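Local coordinates for uncharacterized hypothetical protein (Bacteroides vulgatus, PDB 4FMR), which is of unknown function but probably binds DNA, pairing an HU/IHF-like DNA-binding domain with an immunoglobulin-like domain in a two-chain assembly, at residues A8-N13 / K23-E28; T144-T149 / H235-G240; T129-G134 / T229-S234. All blocks are in the same frame, centred on the assembly; numbering follows the deposited sequence.

Interaction 1. Residues A8-N13 / K23-E28; sequences AWLVDN and KIFQLE
W9 with Q26 and V11 with I24 are the two antiparallel hydrogen-bonded pairs of a beta hairpin, strand 4-12 against strand 23-27, in the HU/IHF-like DNA-binding domain. The axes of the short strand segments approach to 4.3 Å at 140°, so the ladder is twisted. W9 N donates to Q26 O at 2.9 Å and Q26 N returns the bond to W9 O; I24 N reaches V11 O at 3.0 Å, in an almost straight bond, and V11 N answers to I24 O. Between these rungs L10 CA and F25 CA point their hydrogens at I24 O and W9 O.

One face carries A8, L10, F25 and L27. L10 and F25 run alongside in one direction, with L10 CD2 3.6 Å from F25 CE1; W95 and F86 of the second subunit pack over this face. The opposite face carries W9, V11, I24 and Q26. There V11 CG2 sits against Q26 CB, 3.7 Å away, and also meets I24 CG1. Q26 runs out extended, which lays its OE1 beside the indole, 3.5 Å from W9 CD1, while its NE2 is held by the backbone oxygen of G134. Past the end of the paired residues the carboxylate of E28 stands nearly perpendicular to the indole, its plane turned by 86°, and E28 OE2 comes within 3.3 Å of W9 CZ2. The same indole makes a cation-pi contact with R127.

At the other end K23 bends at its second torsion (chi2 -76°). This folds its chain over the backbone oxygen of V11 and delivers the ammonium to D12, where K23 NZ lies 3.2 Å from both D12 OD1 and D12 OD2, a salt bridge made of two weak hydrogen bonds.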
# COMPACT_ATOMS: atom_id res chain seq x y z
N ALA B 8 -15.31 7.12 13.38
CA ALA B 8 -15.82 6.40 12.21
C ALA B 8 -17.35 6.36 12.14
O ALA B 8 -18.03 6.14 13.15
CB ALA B 8 -15.28 4.99 12.19
N TRP B 9 -17.88 6.54 10.91
CA TRP B 9 -19.29 6.46 10.56
C TRP B 9 -19.66 5.05 10.13
O TRP B 9 -18.79 4.30 9.68
CB TRP B 9 -19.65 7.41 9.40
CG TRP B 9 -19.45 8.87 9.65
CD1 TRP B 9 -18.56 9.69 9.01
CD2 TRP B 9 -20.24 9.71 10.49
NE1 TRP B 9 -18.72 10.98 9.45
CE2 TRP B 9 -19.73 11.03 10.37
CE3 TRP B 9 -21.32 9.48 11.37
CZ2 TRP B 9 -20.26 12.11 11.09
CZ3 TRP B 9 -21.84 10.55 12.09
CH2 TRP B 9 -21.30 11.84 11.95
N LEU B 10 -20.96 4.74 10.18
CA LEU B 10 -21.49 3.46 9.71
C LEU B 10 -22.21 3.73 8.39
O LEU B 10 -23.29 4.33 8.38
CB LEU B 10 -22.40 2.80 10.76
CG LEU B 10 -21.73 2.34 12.07
CD1 LEU B 10 -22.75 2.16 13.17
CD2 LEU B 10 -20.97 1.05 11.86
N VAL B 11 -21.55 3.38 7.28
CA VAL B 11 -22.08 3.59 5.92
C VAL B 11 -22.40 2.22 5.30
O VAL B 11 -21.92 1.19 5.80
CB VAL B 11 -21.13 4.43 5.01
CG1 VAL B 11 -20.97 5.86 5.52
CG2 VAL B 11 -19.77 3.76 4.80
N ASP B 12 -23.21 2.21 4.23
CA ASP B 12 -23.58 0.98 3.53
C ASP B 12 -22.42 0.51 2.65
O ASP B 12 -21.70 1.33 2.06
CB ASP B 12 -24.86 1.18 2.70
CG ASP B 12 -26.10 1.32 3.57
OD1 ASP B 12 -26.49 0.32 4.23
OD2 ASP B 12 -26.69 2.43 3.60
N ASN B 13 -22.21 -0.82 2.61
CA ASN B 13 -21.15 -1.49 1.85
C ASN B 13 -21.47 -1.50 0.35
O ASN B 13 -21.42 -0.46 -0.31
CB ASN B 13 -20.99 -2.92 2.38
CG ASN B 13 -19.70 -3.63 2.06
OD1 ASN B 13 -18.84 -3.15 1.30
ND2 ASN B 13 -19.53 -4.80 2.66
N LYS B 23 -23.23 -3.31 6.95
CA LYS B 23 -22.58 -2.02 7.23
C LYS B 23 -21.06 -2.14 7.42
O LYS B 23 -20.55 -3.17 7.87
CB LYS B 23 -23.19 -1.36 8.49
CG LYS B 23 -24.63 -0.85 8.34
CD LYS B 23 -24.75 0.47 7.56
CE LYS B 23 -26.15 1.02 7.58
NZ LYS B 23 -26.27 2.27 6.80
N ILE B 24 -20.33 -1.05 7.06
CA ILE B 24 -18.87 -0.90 7.13
C ILE B 24 -18.50 0.41 7.85
O ILE B 24 -19.33 1.32 7.93
CB ILE B 24 -18.20 -0.96 5.73
CG1 ILE B 24 -18.88 0.01 4.72
CG2 ILE B 24 -18.15 -2.40 5.20
CD1 ILE B 24 -17.99 0.50 3.52
N PHE B 25 -17.24 0.52 8.33
CA PHE B 25 -16.76 1.73 9.00
C PHE B 25 -16.07 2.67 7.99
O PHE B 25 -15.31 2.21 7.12
CB PHE B 25 -15.81 1.40 10.15
CG PHE B 25 -16.38 0.52 11.24
CD1 PHE B 25 -17.23 1.05 12.21
CD2 PHE B 25 -16.04 -0.82 11.32
CE1 PHE B 25 -17.74 0.24 13.23
CE2 PHE B 25 -16.56 -1.63 12.35
CZ PHE B 25 -17.40 -1.09 13.30
N GLN B 26 -16.38 3.96 8.08
CA GLN B 26 -15.85 5.01 7.23
C GLN B 26 -15.18 6.05 8.08
O GLN B 26 -15.87 6.69 8.87
CB GLN B 26 -16.95 5.64 6.35
CG GLN B 26 -16.45 6.80 5.47
CD GLN B 26 -17.52 7.78 5.03
OE1 GLN B 26 -18.25 8.36 5.83
NE2 GLN B 26 -17.52 8.09 3.76
N LEU B 27 -13.86 6.25 7.91
CA LEU B 27 -13.11 7.25 8.67
C LEU B 27 -13.63 8.65 8.38
O LEU B 27 -13.89 8.99 7.23
CB LEU B 27 -11.59 7.19 8.37
CG LEU B 27 -10.65 8.23 9.07
CD1 LEU B 27 -10.57 8.00 10.57
CD2 LEU B 27 -9.25 8.23 8.45
N GLU B 28 -13.80 9.43 9.45
CA GLU B 28 -14.12 10.85 9.40
C GLU B 28 -12.75 11.52 9.40
O GLU B 28 -12.09 11.58 10.45
CB GLU B 28 -15.02 11.24 10.58
CG GLU B 28 -15.55 12.66 10.51
CD GLU B 28 -16.30 13.15 11.74
OE1 GLU B 28 -15.75 13.03 12.86
OE2 GLU B 28 -17.40 13.72 11.57

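Interaction 2. Residues T144-T149 / H235-G240; sequences TDFSAT and HTIYIG
F146 and H235 make the aromatic contact of this pairing, a face-to-face stack with ring centroids 3.7 Å apart and planes 20° from parallel. H235 ND1 lies over the centre of the phenyl ring, and F146 CE1 over the centre of the imidazole. H235 extends its CG anti to the backbone N (chi1 -161°), which turns the ring forward along its own strand, where ND1 donates to the oxygen of the next residue, T236 O, at 2.7 Å, with the acceptor close to the ring plane and the donor on a carbonyl lone pair.

Backbone hydrogen bonds form a parallel ladder. Y238 N binds F146 O at 2.9 Å, A148 N binds Y238 O at 2.7 Å, and G240 N binds A148 O at 2.8 Å, so the short strand 147-149 is zipped to the edge of strand 231-240. This parallel join of an early strand to the last one is consistent with the A'-G pairing of immunoglobulin-like domains.

Apolar contacts are fewer. I237 CD1 meets A148 CB at 3.8 Å, and the CG1 of the same isoleucine presses on the backbone oxygen of F146. F154 of strand 153-159 packs on both A148 and I237, while L156 of the same strand meets F146.

Polar side chains meet where the strand begins. D145 OD1 takes both S147 N, an Asx turn, and S147 OG, the latter at 2.6 Å and from the syn side of the carboxylate. D145 OD2 is bound by S105 of the second subunit.

Two consequences follow. The D145 carboxylate is gripped through both oxygens, linking the turn to the subunit interface. For H235, the bond from ND1 fixes the ring's rotation for stacking, and a neutral imidazole here would probably be the ND1-H tautomer.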
# COMPACT_ATOMS: atom_id res chain seq x y z
N THR B 144 -9.05 1.22 -2.82
CA THR B 144 -10.29 1.68 -2.17
C THR B 144 -9.97 2.60 -1.00
O THR B 144 -10.82 2.80 -0.15
CB THR B 144 -11.14 0.48 -1.70
OG1 THR B 144 -10.37 -0.26 -0.75
CG2 THR B 144 -11.61 -0.41 -2.86
N ASP B 145 -8.77 3.18 -0.97
CA ASP B 145 -8.37 4.10 0.10
C ASP B 145 -8.51 5.60 -0.33
O ASP B 145 -7.97 6.46 0.33
CB ASP B 145 -6.92 3.78 0.53
CG ASP B 145 -5.87 3.89 -0.57
OD1 ASP B 145 -6.26 4.15 -1.74
OD2 ASP B 145 -4.68 3.66 -0.28
N PHE B 146 -9.23 5.87 -1.43
CA PHE B 146 -9.44 7.20 -2.01
C PHE B 146 -8.17 7.77 -2.64
O PHE B 146 -8.07 8.98 -2.79
CB PHE B 146 -10.07 8.21 -1.04
CG PHE B 146 -11.55 8.27 -1.29
CD1 PHE B 146 -12.42 7.38 -0.67
CD2 PHE B 146 -12.08 9.15 -2.24
CE1 PHE B 146 -13.78 7.43 -0.91
CE2 PHE B 146 -13.45 9.18 -2.50
CZ PHE B 146 -14.28 8.31 -1.86
N SER B 147 -7.24 6.89 -3.05
CA SER B 147 -6.10 7.24 -3.88
C SER B 147 -6.58 7.01 -5.32
O SER B 147 -7.39 6.11 -5.55
CB SER B 147 -4.86 6.43 -3.52
OG SER B 147 -5.07 5.06 -3.83
N ALA B 148 -6.17 7.87 -6.25
CA ALA B 148 -6.67 7.82 -7.62
C ALA B 148 -5.58 8.15 -8.64
O ALA B 148 -4.54 8.70 -8.29
CB ALA B 148 -7.83 8.79 -7.76
N THR B 149 -5.83 7.81 -9.90
CA THR B 149 -4.91 8.04 -11.01
C THR B 149 -5.46 9.12 -11.96
O THR B 149 -6.56 8.96 -12.49
CB THR B 149 -4.66 6.70 -11.77
OG1 THR B 149 -4.32 5.66 -10.84
CG2 THR B 149 -3.57 6.83 -12.82
N HIS B 235 -15.37 14.55 -0.08
CA HIS B 235 -14.47 13.51 0.39
C HIS B 235 -13.07 13.87 -0.07
O HIS B 235 -12.90 14.34 -1.19
CB HIS B 235 -14.87 12.10 -0.08
CG HIS B 235 -14.24 11.03 0.76
ND1 HIS B 235 -12.89 10.72 0.66
CD2 HIS B 235 -14.78 10.29 1.76
CE1 HIS B 235 -12.65 9.81 1.59
NE2 HIS B 235 -13.76 9.50 2.25
N THR B 236 -12.07 13.64 0.78
CA THR B 236 -10.68 13.90 0.42
C THR B 236 -10.22 12.82 -0.59
O THR B 236 -10.75 11.70 -0.61
CB THR B 236 -9.81 13.95 1.68
OG1 THR B 236 -8.56 14.56 1.32
CG2 THR B 236 -9.60 12.58 2.32
N ILE B 237 -9.25 13.16 -1.44
CA ILE B 237 -8.77 12.23 -2.47
C ILE B 237 -7.30 12.51 -2.74
O ILE B 237 -6.89 13.66 -2.87
CB ILE B 237 -9.64 12.32 -3.80
CG1 ILE B 237 -9.28 11.22 -4.84
CG2 ILE B 237 -9.57 13.71 -4.44
CD1 ILE B 237 -10.33 11.03 -6.06
N TYR B 238 -6.53 11.44 -2.89
CA TYR B 238 -5.15 11.62 -3.30
C TYR B 238 -5.06 11.32 -4.79
O TYR B 238 -5.48 10.25 -5.24
CB TYR B 238 -4.17 10.76 -2.50
CG TYR B 238 -2.76 10.88 -3.03
CD1 TYR B 238 -1.95 11.97 -2.70
CD2 TYR B 238 -2.22 9.91 -3.88
CE1 TYR B 238 -0.68 12.12 -3.24
CE2 TYR B 238 -0.95 10.05 -4.44
CZ TYR B 238 -0.18 11.15 -4.10
OH TYR B 238 1.10 11.26 -4.61
N ILE B 239 -4.51 12.24 -5.55
CA ILE B 239 -4.38 12.00 -6.98
C ILE B 239 -2.90 11.80 -7.32
O ILE B 239 -2.06 12.61 -6.93
CB ILE B 239 -5.03 13.15 -7.81
CG1 ILE B 239 -6.58 13.14 -7.56
CG2 ILE B 239 -4.69 13.00 -9.32
CD1 ILE B 239 -7.36 14.27 -8.02
N GLY B 240 -2.62 10.69 -7.99
CA GLY B 240 -1.28 10.37 -8.46
C GLY B 240 -1.23 10.74 -9.92
O GLY B 240 -2.22 10.52 -10.64

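Interaction 3. Residues T129-G134 / T229-S234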
# COMPACT_ATOMS: atom_id res chain seq x y z
N THR B 129 -27.15 12.68 7.40
CA THR B 129 -27.87 12.92 6.15
C THR B 129 -27.76 11.72 5.20
O THR B 129 -26.82 10.93 5.31
CB THR B 129 -27.35 14.21 5.47
OG1 THR B 129 -28.18 14.52 4.35
CG2 THR B 129 -25.88 14.12 5.05
N LYS B 130 -28.72 11.60 4.26
CA LYS B 130 -28.70 10.55 3.25
C LYS B 130 -28.16 11.12 1.90
O LYS B 130 -28.69 10.84 0.83
CB LYS B 130 -30.09 9.89 3.09
CG LYS B 130 -30.33 8.73 4.07
CD LYS B 130 -29.42 7.51 3.79
CE LYS B 130 -29.41 6.48 4.89
NZ LYS B 130 -28.45 5.38 4.59
N PHE B 131 -27.08 11.92 1.99
CA PHE B 131 -26.36 12.54 0.88
C PHE B 131 -24.91 12.65 1.28
O PHE B 131 -24.51 13.58 2.00
CB PHE B 131 -26.96 13.91 0.50
CG PHE B 131 -26.18 14.68 -0.54
CD1 PHE B 131 -25.93 14.13 -1.79
CD2 PHE B 131 -25.78 15.99 -0.31
CE1 PHE B 131 -25.24 14.86 -2.77
CE2 PHE B 131 -25.12 16.72 -1.29
CZ PHE B 131 -24.85 16.16 -2.52
N TYR B 132 -24.12 11.67 0.84
CA TYR B 132 -22.71 11.56 1.18
C TYR B 132 -21.99 10.61 0.24
O TYR B 132 -22.63 9.81 -0.46
CB TYR B 132 -22.56 11.06 2.64
CG TYR B 132 -23.16 9.69 2.90
CD1 TYR B 132 -22.45 8.53 2.59
CD2 TYR B 132 -24.43 9.55 3.44
CE1 TYR B 132 -23.01 7.27 2.79
CE2 TYR B 132 -25.00 8.30 3.65
CZ TYR B 132 -24.27 7.16 3.36
OH TYR B 132 -24.82 5.91 3.58
N ILE B 133 -20.66 10.70 0.27
CA ILE B 133 -19.71 9.84 -0.42
C ILE B 133 -19.25 8.81 0.63
O ILE B 133 -18.63 9.21 1.62
CB ILE B 133 -18.54 10.66 -1.04
CG1 ILE B 133 -19.05 11.71 -2.07
CG2 ILE B 133 -17.49 9.72 -1.64
CD1 ILE B 133 -18.04 12.83 -2.50
N GLY B 134 -19.62 7.55 0.43
CA GLY B 134 -19.31 6.44 1.34
C GLY B 134 -17.94 5.83 1.11
O GLY B 134 -17.14 5.70 2.05
N THR B 229 -32.08 25.12 -4.65
CA THR B 229 -30.69 25.43 -4.32
C THR B 229 -29.84 24.15 -4.36
O THR B 229 -30.27 23.13 -3.80
CB THR B 229 -30.69 26.11 -2.94
OG1 THR B 229 -31.55 27.26 -2.99
CG2 THR B 229 -29.29 26.50 -2.45
N PRO B 230 -28.63 24.17 -4.99
CA PRO B 230 -27.80 22.96 -5.01
C PRO B 230 -27.16 22.66 -3.66
O PRO B 230 -26.87 23.58 -2.87
CB PRO B 230 -26.72 23.27 -6.06
CG PRO B 230 -27.09 24.56 -6.69
CD PRO B 230 -27.98 25.28 -5.72
N ARG B 231 -26.93 21.37 -3.38
CA ARG B 231 -26.29 20.94 -2.14
C ARG B 231 -25.00 20.20 -2.53
O ARG B 231 -24.85 19.76 -3.67
CB ARG B 231 -27.23 20.10 -1.24
CG ARG B 231 -27.84 18.85 -1.89
CD ARG B 231 -28.67 18.07 -0.88
NE ARG B 231 -29.10 16.79 -1.42
CZ ARG B 231 -29.83 15.90 -0.76
NH1 ARG B 231 -30.23 16.14 0.48
NH2 ARG B 231 -30.18 14.75 -1.34
N SER B 232 -24.05 20.13 -1.59
CA SER B 232 -22.72 19.59 -1.78
C SER B 232 -22.32 18.64 -0.71
O SER B 232 -22.66 18.83 0.46
CB SER B 232 -21.69 20.73 -1.78
OG SER B 232 -21.90 21.56 -2.91
N THR B 233 -21.56 17.61 -1.11
CA THR B 233 -20.98 16.62 -0.24
C THR B 233 -19.56 16.40 -0.77
O THR B 233 -19.30 16.50 -1.97
CB THR B 233 -21.86 15.36 -0.09
OG1 THR B 233 -21.34 14.63 1.02
CG2 THR B 233 -21.88 14.47 -1.36
N SER B 234 -18.64 16.15 0.16
CA SER B 234 -17.23 16.05 -0.16
C SER B 234 -16.57 14.83 0.43
O SER B 234 -17.10 14.19 1.34
CB SER B 234 -16.51 17.29 0.39
OG SER B 234 -16.83 18.45 -0.36
O HOH W 1 -19.55 13.00 1.63
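F131 is clamped between R231 and T233, where two strands of an immunoglobulin-like sandwich, 132-138 from one sheet and 231-240 from the other, run alongside each other. The guanidinium of R231 lies flat against one face of the phenyl ring, planes 6° apart and centres 4.4 Å apart, an off-centre cation-pi contact. It runs counter to the phenylalanine side chain, so that NE hangs over the rim while F131 CB sits over the middle of the guanidinium. On the opposite face T233 CG2 makes a CH-pi contact, 3.8 Å from the F131 ring centroid. The ring also abuts the backbone, with F131 CE2 3.4 Å from S232 C.

The ring gets there because F131 holds CG anti to its own N (chi1 174°), and R231 matches it with an outstretched chain as far as NE. An alanine in place of F131 would leave the guanidinium without its stacking partner and the T233 methyl without its ring, and is likely to set the arginine's end free to turn.

Beyond the clamp, I133 CG1 touches T233 CG2 at 4.0 Å, and I133 CD1 rests on the S234 backbone. L213 and L156, one from each sheet, pack against this isoleucine.

The strands themselves are set by other neighbours: Y132 bonds to K159 and T233 to V215 through their backbones. At 6.0 Å between segment axes, which are inclined at 24° to each other, these strands stand wider than a directly bonded pair. A water bridges the two strands, accepting from I133 N at 2.9 Å, donating to S234 O at 2.7 Å and hydrogen-bonding to T233 OG1 as well.

How the interactions relate
From the N terminus, interaction 1 closes first, a local hairpin between 8-13 and 23-28 that is complete before the helices of the DNA-binding domain begin. Strand 119-126 then leads into 129-134, which opens interaction 3, and 144-149 opens interaction 2 before either has closed. Both wait for strand 231-240, whose first half meets 129-134 and whose second half meets 144-149, so these two long loops cross rather than nest. The CG2 methyl of I133 meets both the far end of the F146 ring and the CB of H235, joining interactions 2 and 3. The hairpin is fastened to the immunoglobulin-like domain by Q26 on G134 and V11 on Y132, tying the two domains together.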